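Local coordinates for protein myosin IE heavy chain (Dictyostelium discoideum, PDB 1LKX) that moves along actin filaments as a single-headed myosin of class 1, its motor domain hydrolysing ATP in a cycle that actin stimulates, at residues T151-N156 with E391-N396; L183-R188 with F398-I403; R188-T193 with Y226-K231; D500-L505 with T513-G518. All blocks are in the same frame, centred on the assembly; numbering follows the deposited sequence.

Contact 1: residues T151-N156 with E391-N396; sequences TLRNDN and EVFQNN. With ADP (adenosine-5'-diphosphate), chain G.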
# COMPACT_ATOMS: atom_id res chain seq x y z
N THR A 151 -6.15 12.49 4.54
CA THR A 151 -6.89 11.94 5.66
C THR A 151 -6.39 12.74 6.86
O THR A 151 -5.57 13.64 6.70
CB THR A 151 -6.58 10.43 5.86
OG1 THR A 151 -5.29 10.26 6.47
CG2 THR A 151 -6.58 9.73 4.51
N LEU A 152 -6.87 12.42 8.06
CA LEU A 152 -6.43 13.16 9.23
C LEU A 152 -5.02 12.78 9.66
O LEU A 152 -4.32 13.56 10.30
CB LEU A 152 -7.40 12.96 10.40
CG LEU A 152 -8.81 13.53 10.13
CD1 LEU A 152 -9.67 13.37 11.37
CD2 LEU A 152 -8.73 14.99 9.73
N ARG A 153 -4.60 11.57 9.29
CA ARG A 153 -3.28 11.08 9.64
C ARG A 153 -2.22 11.55 8.66
O ARG A 153 -1.09 11.82 9.06
CB ARG A 153 -3.26 9.56 9.66
CG ARG A 153 -4.29 8.97 10.57
CD ARG A 153 -3.80 8.89 12.00
NE ARG A 153 -4.90 8.73 12.93
CZ ARG A 153 -5.69 9.72 13.30
NH1 ARG A 153 -6.68 9.51 14.15
NH2 ARG A 153 -5.47 10.95 12.84
N ASN A 154 -2.59 11.66 7.39
CA ASN A 154 -1.64 12.05 6.35
C ASN A 154 -2.22 12.95 5.26
O ASN A 154 -3.25 12.63 4.68
CB ASN A 154 -1.07 10.78 5.72
CG ASN A 154 -0.00 11.07 4.71
OD1 ASN A 154 0.24 12.22 4.36
ND2 ASN A 154 0.65 10.02 4.22
N ASP A 155 -1.55 14.05 4.96
CA ASP A 155 -2.04 14.96 3.93
C ASP A 155 -2.02 14.32 2.55
O ASP A 155 -2.76 14.73 1.66
CB ASP A 155 -1.22 16.26 3.91
CG ASP A 155 -1.41 17.08 5.15
OD1 ASP A 155 -2.58 17.30 5.57
OD2 ASP A 155 -0.40 17.52 5.72
N ASN A 156 -1.16 13.34 2.37
CA ASN A 156 -1.10 12.66 1.10
C ASN A 156 -1.88 11.36 1.14
O ASN A 156 -2.80 11.16 0.35
CB ASN A 156 0.35 12.48 0.67
CG ASN A 156 1.05 13.81 0.51
OD1 ASN A 156 0.47 14.77 -0.01
ND2 ASN A 156 2.30 13.89 0.96
N GLU A 391 -4.20 2.07 10.03
CA GLU A 391 -4.81 3.30 10.49
C GLU A 391 -5.96 3.07 11.46
O GLU A 391 -6.61 2.04 11.43
CB GLU A 391 -5.34 4.11 9.29
CG GLU A 391 -6.30 3.35 8.39
CD GLU A 391 -6.77 4.17 7.18
OE1 GLU A 391 -5.94 4.89 6.57
OE2 GLU A 391 -7.97 4.11 6.84
N VAL A 392 -6.20 4.05 12.33
CA VAL A 392 -7.26 3.97 13.31
C VAL A 392 -7.86 5.37 13.43
O VAL A 392 -7.15 6.32 13.73
CB VAL A 392 -6.72 3.55 14.68
CG1 VAL A 392 -7.86 3.35 15.65
CG2 VAL A 392 -5.89 2.30 14.55
N PHE A 393 -9.16 5.48 13.19
CA PHE A 393 -9.85 6.77 13.26
C PHE A 393 -10.95 6.78 14.32
O PHE A 393 -11.21 5.76 14.95
CB PHE A 393 -10.49 7.10 11.91
CG PHE A 393 -9.50 7.27 10.79
CD1 PHE A 393 -8.56 8.32 10.82
CD2 PHE A 393 -9.50 6.40 9.71
CE1 PHE A 393 -7.65 8.49 9.78
CE2 PHE A 393 -8.60 6.57 8.67
CZ PHE A 393 -7.67 7.62 8.70
N GLN A 394 -11.58 7.93 14.50
CA GLN A 394 -12.65 8.07 15.47
C GLN A 394 -13.66 6.99 15.19
O GLN A 394 -14.12 6.30 16.10
CB GLN A 394 -13.33 9.44 15.34
CG GLN A 394 -12.80 10.48 16.30
CD GLN A 394 -12.88 10.02 17.75
OE1 GLN A 394 -13.93 9.58 18.22
NE2 GLN A 394 -11.76 10.13 18.47
N ASN A 395 -14.02 6.84 13.92
CA ASN A 395 -14.97 5.82 13.50
C ASN A 395 -14.32 4.96 12.42
O ASN A 395 -13.95 5.47 11.37
CB ASN A 395 -16.24 6.45 12.93
CG ASN A 395 -17.17 5.41 12.30
OD1 ASN A 395 -17.91 4.70 13.00
ND2 ASN A 395 -17.13 5.31 10.98
N ASN A 396 -14.18 3.67 12.69
CA ASN A 396 -13.57 2.77 11.74
C ASN A 396 -14.65 1.93 11.11
O ASN A 396 -15.49 1.39 11.81
CB ASN A 396 -12.56 1.87 12.44
CG ASN A 396 -11.51 2.66 13.17
OD1 ASN A 396 -10.85 3.53 12.59
ND2 ASN A 396 -11.35 2.38 14.45
PB ADP G . 2.77 6.66 3.81
O1B ADP G . 3.04 6.12 2.45
O2B ADP G . 1.39 6.97 4.15
O3B ADP G . 3.40 5.61 4.74
PA ADP G . 4.15 8.99 3.00
O1A ADP G . 5.30 8.42 2.29
O2A ADP G . 2.97 9.43 2.20
O3A ADP G . 3.55 7.99 4.08
O5' ADP G . 4.74 10.18 3.85
C5' ADP G . 3.78 11.07 4.43
C4' ADP G . 4.35 12.42 4.31
O4' ADP G . 5.52 12.32 5.07
C3' ADP G . 4.89 12.76 2.97
O3' ADP G . 3.96 12.96 1.90
C2' ADP G . 5.85 13.85 3.34
O2' ADP G . 5.27 15.11 3.57
C1' ADP G . 6.50 13.19 4.53
N9 ADP G . 7.68 12.38 4.21
C8 ADP G . 7.87 11.03 4.33
N7 ADP G . 9.08 10.65 4.11
C5 ADP G . 9.75 11.82 3.82
C6 ADP G . 11.08 12.07 3.50
N6 ADP G . 11.92 11.08 3.35
N1 ADP G . 11.46 13.40 3.27
C2 ADP G . 10.50 14.42 3.36
N3 ADP G . 9.20 14.26 3.65
C4 ADP G . 8.90 12.91 3.88

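Contact 2: residues L183-R188 with F398-I403; sequences LLEKSR and FEQLNI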
# COMPACT_ATOMS: atom_id res chain seq x y z
N LEU A 183 -7.64 -2.91 -4.03
CA LEU A 183 -8.87 -2.26 -3.57
C LEU A 183 -8.77 -0.81 -3.13
O LEU A 183 -8.27 -0.51 -2.06
CB LEU A 183 -9.47 -3.07 -2.42
CG LEU A 183 -11.00 -3.11 -2.37
CD1 LEU A 183 -11.41 -3.70 -1.03
CD2 LEU A 183 -11.61 -1.73 -2.54
N LEU A 184 -9.30 0.09 -3.96
CA LEU A 184 -9.31 1.51 -3.66
C LEU A 184 -10.48 1.88 -2.73
O LEU A 184 -11.58 1.34 -2.84
CB LEU A 184 -9.43 2.30 -4.96
CG LEU A 184 -9.86 3.78 -4.85
CD1 LEU A 184 -8.66 4.68 -4.81
CD2 LEU A 184 -10.71 4.14 -6.04
N GLU A 185 -10.24 2.81 -1.83
CA GLU A 185 -11.29 3.27 -0.92
C GLU A 185 -12.23 4.21 -1.68
O GLU A 185 -12.20 5.42 -1.46
CB GLU A 185 -10.67 4.02 0.27
CG GLU A 185 -11.68 4.66 1.21
CD GLU A 185 -11.06 5.77 2.03
OE1 GLU A 185 -10.31 6.60 1.45
OE2 GLU A 185 -11.32 5.83 3.25
N LYS A 186 -13.06 3.65 -2.56
CA LYS A 186 -13.99 4.46 -3.36
C LYS A 186 -15.04 5.23 -2.57
O LYS A 186 -15.55 6.25 -3.03
CB LYS A 186 -14.67 3.59 -4.41
CG LYS A 186 -15.60 2.55 -3.84
CD LYS A 186 -16.05 1.56 -4.90
CE LYS A 186 -16.99 0.50 -4.34
NZ LYS A 186 -17.35 -0.55 -5.34
N SER A 187 -15.38 4.74 -1.39
CA SER A 187 -16.38 5.41 -0.58
C SER A 187 -15.95 6.84 -0.24
O SER A 187 -16.78 7.68 0.09
CB SER A 187 -16.60 4.62 0.69
OG SER A 187 -15.36 4.31 1.31
N ARG A 188 -14.65 7.12 -0.30
CA ARG A 188 -14.12 8.45 0.01
C ARG A 188 -14.66 9.52 -0.91
O ARG A 188 -14.61 10.69 -0.58
CB ARG A 188 -12.60 8.45 -0.06
CG ARG A 188 -11.96 9.83 -0.02
CD ARG A 188 -10.46 9.74 0.22
NE ARG A 188 -10.21 9.01 1.46
CZ ARG A 188 -10.37 9.51 2.67
NH1 ARG A 188 -10.14 8.75 3.72
NH2 ARG A 188 -10.74 10.77 2.85
N PHE A 398 -15.75 -0.57 7.28
CA PHE A 398 -15.30 -1.67 6.42
C PHE A 398 -13.93 -1.42 5.77
O PHE A 398 -13.08 -2.30 5.76
CB PHE A 398 -16.35 -1.95 5.35
CG PHE A 398 -16.20 -3.29 4.70
CD1 PHE A 398 -16.15 -4.45 5.48
CD2 PHE A 398 -16.11 -3.41 3.31
CE1 PHE A 398 -16.02 -5.71 4.89
CE2 PHE A 398 -15.98 -4.66 2.70
CZ PHE A 398 -15.93 -5.82 3.49
N GLU A 399 -13.73 -0.22 5.23
CA GLU A 399 -12.47 0.13 4.59
C GLU A 399 -11.29 -0.10 5.53
O GLU A 399 -10.32 -0.75 5.15
CB GLU A 399 -12.50 1.60 4.15
CG GLU A 399 -13.52 1.90 3.05
CD GLU A 399 -14.98 1.82 3.52
OE1 GLU A 399 -15.88 1.62 2.67
OE2 GLU A 399 -15.22 1.96 4.74
N GLN A 400 -11.38 0.44 6.74
CA GLN A 400 -10.31 0.27 7.71
C GLN A 400 -10.02 -1.20 8.00
O GLN A 400 -8.84 -1.59 8.08
CB GLN A 400 -10.64 0.99 9.03
CG GLN A 400 -10.45 2.49 8.99
CD GLN A 400 -11.33 3.15 7.96
OE1 GLN A 400 -12.55 3.04 8.00
NE2 GLN A 400 -10.71 3.85 7.01
N LEU A 401 -11.07 -2.00 8.15
CA LEU A 401 -10.87 -3.42 8.44
C LEU A 401 -10.01 -4.09 7.40
O LEU A 401 -9.14 -4.90 7.73
CB LEU A 401 -12.20 -4.16 8.53
CG LEU A 401 -12.05 -5.66 8.86
CD1 LEU A 401 -11.38 -5.86 10.21
CD2 LEU A 401 -13.40 -6.30 8.87
N ASN A 402 -10.24 -3.73 6.14
CA ASN A 402 -9.46 -4.29 5.02
C ASN A 402 -8.02 -3.77 5.03
O ASN A 402 -7.07 -4.57 4.99
CB ASN A 402 -10.14 -3.94 3.70
CG ASN A 402 -11.43 -4.73 3.47
OD1 ASN A 402 -12.17 -5.03 4.43
ND2 ASN A 402 -11.70 -5.07 2.22
N ILE A 403 -7.86 -2.45 5.10
CA ILE A 403 -6.53 -1.85 5.14
C ILE A 403 -5.71 -2.48 6.25
O ILE A 403 -4.59 -2.93 6.03
CB ILE A 403 -6.61 -0.34 5.40
CG1 ILE A 403 -7.30 0.35 4.24
CG2 ILE A 403 -5.25 0.21 5.59
CD1 ILE A 403 -7.48 1.84 4.44
O HOH W 1 -14.87 2.01 -0.60

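Contact 3: residues R188-T193 with Y226-K231; sequences RVVGRT and YEYLKK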
# COMPACT_ATOMS: atom_id res chain seq x y z
N ARG A 188 -14.65 7.12 -0.30
CA ARG A 188 -14.12 8.45 0.01
C ARG A 188 -14.66 9.52 -0.91
O ARG A 188 -14.61 10.69 -0.58
CB ARG A 188 -12.60 8.45 -0.06
CG ARG A 188 -11.96 9.83 -0.02
CD ARG A 188 -10.46 9.74 0.22
NE ARG A 188 -10.21 9.01 1.46
CZ ARG A 188 -10.37 9.51 2.67
NH1 ARG A 188 -10.14 8.75 3.72
NH2 ARG A 188 -10.74 10.77 2.85
N VAL A 189 -15.17 9.12 -2.06
CA VAL A 189 -15.71 10.10 -3.00
C VAL A 189 -17.02 10.74 -2.56
O VAL A 189 -17.22 11.94 -2.71
CB VAL A 189 -15.96 9.48 -4.37
CG1 VAL A 189 -16.47 10.55 -5.32
CG2 VAL A 189 -14.69 8.87 -4.90
N VAL A 190 -17.91 9.93 -2.01
CA VAL A 190 -19.20 10.43 -1.60
C VAL A 190 -19.26 10.90 -0.16
O VAL A 190 -20.09 11.75 0.17
CB VAL A 190 -20.30 9.35 -1.82
CG1 VAL A 190 -20.31 8.93 -3.27
CG2 VAL A 190 -20.05 8.14 -0.91
N GLY A 191 -18.39 10.36 0.69
CA GLY A 191 -18.40 10.75 2.09
C GLY A 191 -17.09 10.46 2.79
O GLY A 191 -16.41 9.48 2.49
N ARG A 192 -16.74 11.31 3.74
CA ARG A 192 -15.49 11.14 4.47
C ARG A 192 -15.53 11.85 5.83
O ARG A 192 -16.42 12.66 6.08
CB ARG A 192 -14.34 11.71 3.63
CG ARG A 192 -14.56 13.16 3.26
CD ARG A 192 -13.67 13.56 2.11
NE ARG A 192 -14.41 14.22 1.04
CZ ARG A 192 -15.42 13.66 0.38
NH1 ARG A 192 -15.81 12.44 0.68
NH2 ARG A 192 -16.02 14.31 -0.60
N THR A 193 -14.57 11.54 6.69
CA THR A 193 -14.47 12.17 8.01
C THR A 193 -14.37 13.68 7.83
O THR A 193 -13.59 14.16 7.00
CB THR A 193 -13.22 11.72 8.76
OG1 THR A 193 -13.27 10.31 8.98
CG2 THR A 193 -13.11 12.43 10.09
N TYR A 226 -19.73 22.17 -4.72
CA TYR A 226 -20.17 20.80 -4.93
C TYR A 226 -20.42 20.05 -3.64
O TYR A 226 -19.63 20.10 -2.69
CB TYR A 226 -19.16 20.08 -5.82
CG TYR A 226 -18.97 20.80 -7.12
CD1 TYR A 226 -18.19 21.94 -7.20
CD2 TYR A 226 -19.67 20.41 -8.26
CE1 TYR A 226 -18.11 22.68 -8.36
CE2 TYR A 226 -19.61 21.15 -9.43
CZ TYR A 226 -18.83 22.29 -9.48
OH TYR A 226 -18.79 23.05 -10.62
N GLU A 227 -21.55 19.35 -3.61
CA GLU A 227 -21.99 18.57 -2.46
C GLU A 227 -20.92 17.63 -1.90
O GLU A 227 -20.46 17.79 -0.77
CB GLU A 227 -23.23 17.77 -2.84
CG GLU A 227 -23.76 16.90 -1.73
CD GLU A 227 -23.82 17.65 -0.40
OE1 GLU A 227 -24.19 18.85 -0.41
OE2 GLU A 227 -23.50 17.03 0.65
N TYR A 228 -20.54 16.64 -2.69
CA TYR A 228 -19.54 15.68 -2.26
C TYR A 228 -18.32 16.36 -1.64
O TYR A 228 -17.86 15.94 -0.58
CB TYR A 228 -19.10 14.80 -3.43
CG TYR A 228 -20.15 13.83 -3.91
CD1 TYR A 228 -21.10 13.30 -3.03
CD2 TYR A 228 -20.17 13.41 -5.24
CE1 TYR A 228 -22.04 12.37 -3.46
CE2 TYR A 228 -21.10 12.48 -5.68
CZ TYR A 228 -22.03 11.96 -4.79
OH TYR A 228 -22.95 11.03 -5.23
N LEU A 229 -17.81 17.40 -2.27
CA LEU A 229 -16.64 18.09 -1.73
C LEU A 229 -16.93 18.96 -0.51
O LEU A 229 -16.12 19.08 0.40
CB LEU A 229 -15.99 18.95 -2.81
CG LEU A 229 -15.53 18.22 -4.07
CD1 LEU A 229 -14.72 19.17 -4.94
CD2 LEU A 229 -14.70 17.01 -3.70
N LYS A 230 -18.11 19.56 -0.49
CA LYS A 230 -18.48 20.42 0.62
C LYS A 230 -18.64 19.69 1.95
O LYS A 230 -18.27 20.21 2.98
CB LYS A 230 -19.78 21.14 0.27
CG LYS A 230 -20.17 22.26 1.21
CD LYS A 230 -21.56 22.77 0.89
CE LYS A 230 -21.83 24.08 1.60
NZ LYS A 230 -20.95 25.19 1.10
N LYS A 231 -19.19 18.48 1.92
CA LYS A 231 -19.44 17.69 3.13
C LYS A 231 -18.36 17.73 4.19
O LYS A 231 -18.57 18.22 5.29
CB LYS A 231 -19.71 16.22 2.75
CG LYS A 231 -20.72 16.05 1.65
CD LYS A 231 -20.92 14.60 1.27
CE LYS A 231 -21.70 13.85 2.34
NZ LYS A 231 -21.93 12.41 1.99

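Contact 4: residues D500-L505 with T513-G518; sequences DTCFRL and TYDVRG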
# COMPACT_ATOMS: atom_id res chain seq x y z
N ASP A 500 -22.62 -0.40 20.84
CA ASP A 500 -23.62 -1.47 20.67
C ASP A 500 -23.69 -2.03 19.27
O ASP A 500 -24.24 -3.11 19.06
CB ASP A 500 -25.01 -0.98 21.07
CG ASP A 500 -25.21 -0.94 22.56
OD1 ASP A 500 -24.81 -1.92 23.23
OD2 ASP A 500 -25.76 0.06 23.07
N THR A 501 -23.14 -1.30 18.32
CA THR A 501 -23.13 -1.73 16.93
C THR A 501 -21.69 -1.96 16.47
O THR A 501 -21.41 -2.01 15.28
CB THR A 501 -23.74 -0.67 16.03
OG1 THR A 501 -22.93 0.51 16.07
CG2 THR A 501 -25.14 -0.34 16.49
N CYS A 502 -20.79 -2.10 17.43
CA CYS A 502 -19.38 -2.29 17.12
C CYS A 502 -18.80 -3.59 17.66
O CYS A 502 -19.49 -4.39 18.27
CB CYS A 502 -18.58 -1.12 17.69
SG CYS A 502 -19.26 0.54 17.36
N PHE A 503 -17.51 -3.79 17.39
CA PHE A 503 -16.78 -4.94 17.88
C PHE A 503 -15.29 -4.59 17.86
O PHE A 503 -14.80 -3.96 16.93
CB PHE A 503 -17.08 -6.21 17.07
CG PHE A 503 -16.41 -6.27 15.73
CD1 PHE A 503 -17.06 -5.84 14.58
CD2 PHE A 503 -15.14 -6.83 15.61
CE1 PHE A 503 -16.46 -5.96 13.31
CE2 PHE A 503 -14.53 -6.95 14.34
CZ PHE A 503 -15.20 -6.51 13.20
N ARG A 504 -14.60 -4.97 18.92
CA ARG A 504 -13.18 -4.69 19.08
C ARG A 504 -12.33 -5.79 18.46
O ARG A 504 -12.61 -6.97 18.61
CB ARG A 504 -12.87 -4.56 20.58
CG ARG A 504 -11.40 -4.61 20.98
CD ARG A 504 -10.77 -3.24 20.99
NE ARG A 504 -11.52 -2.26 21.78
CZ ARG A 504 -11.87 -2.39 23.06
NH1 ARG A 504 -11.55 -3.48 23.75
NH2 ARG A 504 -12.54 -1.41 23.67
N LEU A 505 -11.29 -5.39 17.75
CA LEU A 505 -10.40 -6.36 17.13
C LEU A 505 -9.00 -5.99 17.59
O LEU A 505 -8.55 -4.87 17.39
CB LEU A 505 -10.52 -6.28 15.60
CG LEU A 505 -9.82 -7.32 14.73
CD1 LEU A 505 -10.03 -8.68 15.31
CD2 LEU A 505 -10.38 -7.27 13.32
N THR A 513 -11.76 -0.48 16.84
CA THR A 513 -13.18 -0.75 17.00
C THR A 513 -13.94 -0.46 15.71
O THR A 513 -14.06 0.70 15.27
CB THR A 513 -13.78 0.10 18.13
OG1 THR A 513 -13.08 -0.18 19.35
CG2 THR A 513 -15.24 -0.22 18.31
N TYR A 514 -14.43 -1.52 15.09
CA TYR A 514 -15.16 -1.41 13.83
C TYR A 514 -16.66 -1.30 14.05
O TYR A 514 -17.23 -1.99 14.89
CB TYR A 514 -14.86 -2.62 12.96
CG TYR A 514 -13.40 -2.75 12.61
CD1 TYR A 514 -12.84 -2.00 11.59
CD2 TYR A 514 -12.58 -3.62 13.31
CE1 TYR A 514 -11.48 -2.11 11.27
CE2 TYR A 514 -11.22 -3.74 13.01
CZ TYR A 514 -10.67 -2.99 11.98
OH TYR A 514 -9.33 -3.13 11.69
N ASP A 515 -17.29 -0.42 13.27
CA ASP A 515 -18.73 -0.23 13.36
C ASP A 515 -19.36 -1.04 12.23
O ASP A 515 -19.13 -0.76 11.07
CB ASP A 515 -19.05 1.26 13.22
CG ASP A 515 -20.54 1.54 13.32
OD1 ASP A 515 -20.91 2.73 13.24
OD2 ASP A 515 -21.33 0.58 13.48
N VAL A 516 -20.13 -2.05 12.60
CA VAL A 516 -20.79 -2.94 11.65
C VAL A 516 -21.74 -2.26 10.66
O VAL A 516 -22.09 -2.83 9.64
CB VAL A 516 -21.58 -4.04 12.40
CG1 VAL A 516 -22.27 -4.95 11.43
CG2 VAL A 516 -20.66 -4.84 13.25
N ARG A 517 -22.15 -1.03 10.96
CA ARG A 517 -23.06 -0.28 10.10
C ARG A 517 -22.63 -0.21 8.63
O ARG A 517 -21.59 0.35 8.30
CB ARG A 517 -23.23 1.14 10.64
CG ARG A 517 -24.45 1.89 10.13
CD ARG A 517 -24.50 3.35 10.62
NE ARG A 517 -23.86 3.56 11.93
CZ ARG A 517 -24.14 2.89 13.05
NH1 ARG A 517 -25.07 1.94 13.06
NH2 ARG A 517 -23.48 3.18 14.17
N GLY A 518 -23.46 -0.77 7.76
CA GLY A 518 -23.17 -0.74 6.33
C GLY A 518 -22.26 -1.83 5.82
O GLY A 518 -21.97 -1.89 4.63

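Contact 1: residues T151-N156 with E391-N396
Arg153 and Phe393 carry this contact, their side chains sliding past one another in opposite directions. With CG anti to the carbonyl carbon (chi1 -56°), Arg153 sets that atom 3.5 Å from Phe393 CE1; a bend at the second torsion then carries NE and the guanidinium on to the backbone of Val392. There the group is used in two ways. One face lies over Phe393 CD1, near the rim of the group; the planes of guanidinium and ring are 50° apart, too steep for a parallel stack. Arg153 NH1 donates to Val392 O over 3.3 Å with a C=O...N angle of 151°. This donor lies in the carbonyl plane, but the oxygen is tilted somewhat from the guanidinium plane, and NE adds a weak bond to it. The Thr151 side chain runs at about a right angle to that of Phe393, Thr151 CB lying 4.1 Å from Phe393 CZ.

Each segment also braces itself. Thr151 OG1 accepts from Asn154 N at 3.2 Å, an ST motif. Phe393 N donates to a lone pair of Asn396 OD1 at 2.6 Å, which closes the chain from Phe393 to Asn396 into a short turn. From the ST turn Asn154 ND2 reaches the ADP phosphates, 3.1 Å from O2A, with a weak bond to O2B. The start of switch 1 thus meets the end of switch 2 and the chain after it, beside the phosphate end of the pocket; the Glu391-Arg159 salt bridge is the link between the switches characteristic of myosin motors.

Contact 2: residues L183-R188 with F398-I403
The first turns of the relay helix, 398-430, which follows switch 2 in myosins, meet the loop after strand 174-182 chiefly through Glu399, Glu185 and Ser187. A bend at chi2 (70°) turns the Glu399 carboxylate toward Ser187, while its CG touches both Glu185 CG and Ser187 OG. Glu399 CG lies 3.8 Å from Glu185 CG, where the two chains cross at about a right angle and touch by their aliphatic parts. At the carboxylate, Glu399 OE1 is 3.1 Å from Ser187 OG. A water spans the two segments, accepting from Ser187 N at 2.9 Å and giving a weak bond to Glu399 OE1.

The charged ends of the two glutamates stay apart, Glu185 OE2 and Glu399 OE2 being 5.7 Å from each other. Glu185 has its own cations, forming salt bridges with Arg188, in the same loop, and with Arg159; Glu399 has a long, weak ion pair with Lys522. Through Glu185 the start of the relay helix is thus connected to Arg159 of switch 1. An alanine in place of Glu399 would probably leave the water and Ser187 without their carboxylate neighbour and open a gap beside the Glu185 methylene. One turn along the helix, Asn402 is met by the CD1 methyl of Leu183, and Phe566 of helix 562-577 touches both side chains.

Contact 3: residues R188-T193 with Y226-K231
Tyr228 and Val190 lie side by side and point the same way, and the tyrosine can be followed along the loop atom by atom. Its CB sits 3.5 Å from Val189 O, and CG remains close to the same carbonyl. With CG anti to the carbonyl carbon (chi1 -70°), the ring is carried along Val190: Tyr228 CD1 lies 3.7 Å from Val190 CA, and CE1 faces Val190 CB at 3.9 Å. The alpha carbon stands over the ring face, 4.2 Å from the centroid of the Tyr228 ring and 28° off its normal, a CH-pi contact. Toward the tip, Tyr228 CZ meets Val190 CG1 at 3.8 Å. The OH, still beside Val190 CG1, is hydrogen-bonded to Asp350. A leucine in place of Tyr228 would probably leave Asp350 without that hydroxyl and strip Val190 of the flat surface on which it rests.

Val190 O has a charged partner as well. Lys231, one turn along the helix and bent at chi3 (73°), lays CD and CE near Val190 O before NZ donates to that oxygen at 2.7 Å. Arg192 folds back within its own segment, its NH2 making a weak bond to Val189 O.

Three helices pack on the apolar part. Helix 342-372 covers Val190 and Tyr228 and supplies Asp350; Val189 touches Phe202 of helix 200-206, Ile273 of helix 260-276 and Tyr357 of helix 342-372, and Leu229 packs onto Tyr203 and Leu206 of helix 200-206.

Contact 4: residues D500-L505 with T513-G518
Phe503 and Tyr514, opposite each other on two antiparallel strands, form the apolar centre. Their side chains share a face of the sheet and their ring planes are 35° apart, an oblique pair. The closest touch is from the tyrosine methylene: Tyr514 CB lies 3.7 Å from Phe503 CE1 and makes an off-centre CH-pi contact with that ring. On one flank Leu505 CD2 meets Tyr514 CE2 at 3.6 Å while Leu505 CB lies in the plane of the tyrosine ring, at its edge. On another, Val516 CG2 approaches the edge of the Phe503 ring. Tyr514 OH is hydrogen-bonded to His507 and Asn404.

Phe503 and Tyr514 are a hydrogen-bonded pair, each backbone N donating to the other's carbonyl. Cys502 with Asp515 and Arg504 with Thr513 are non-hydrogen-bonded pairs, with side chains on the face away from the rings. There Cys502 CB packs diagonally on Thr513 CG2, 3.5 Å away.

The polar edge gathers round Asp515, whose CG lies opposite its backbone N (chi1 -179°), directing the carboxylate toward Thr501 OG1 and Arg517 N. Thr501 OG1 donates to Asp515 OD2 at 3.0 Å, and Arg517 N reaches that oxygen from the other face of the carboxylate, closing an Asx turn. Asp515 OD1 takes a salt bridge from Arg517 NH2 at 2.8 Å; these three links probably hold the carboxylate's rotation. Val516 N also donates to Thr501 O. The paired strands 502-507 and 510-515 form a beta hairpin, its open end closed by the Asx turn and Thr501, in the lower 50-kDa subdomain of the myosin head.

Contact 1 is the one at the nucleotide, and contact 2 lies 12 Å from it, centre to centre. They are joined where Glu391 OE2 and Gln400 NE2 approach to 2.8 Å, a probable hydrogen bond between switch 2 and the relay helix. Contact 3 shares Arg188 with contact 2 and continues the same loop outward; the Arg192 side chain is already about 14 Å from the vanadate. Contact 4 lies on another side of the relay helix: Leu401 CD1 packs 3.6 Å from Leu505 CD2, and Asn396 O lies 2.9 Å from Asp515 N, so residues 391-396 also border the hairpin. Contacts 3 and 4 do not touch; their nearest atoms are about 12 Å apart.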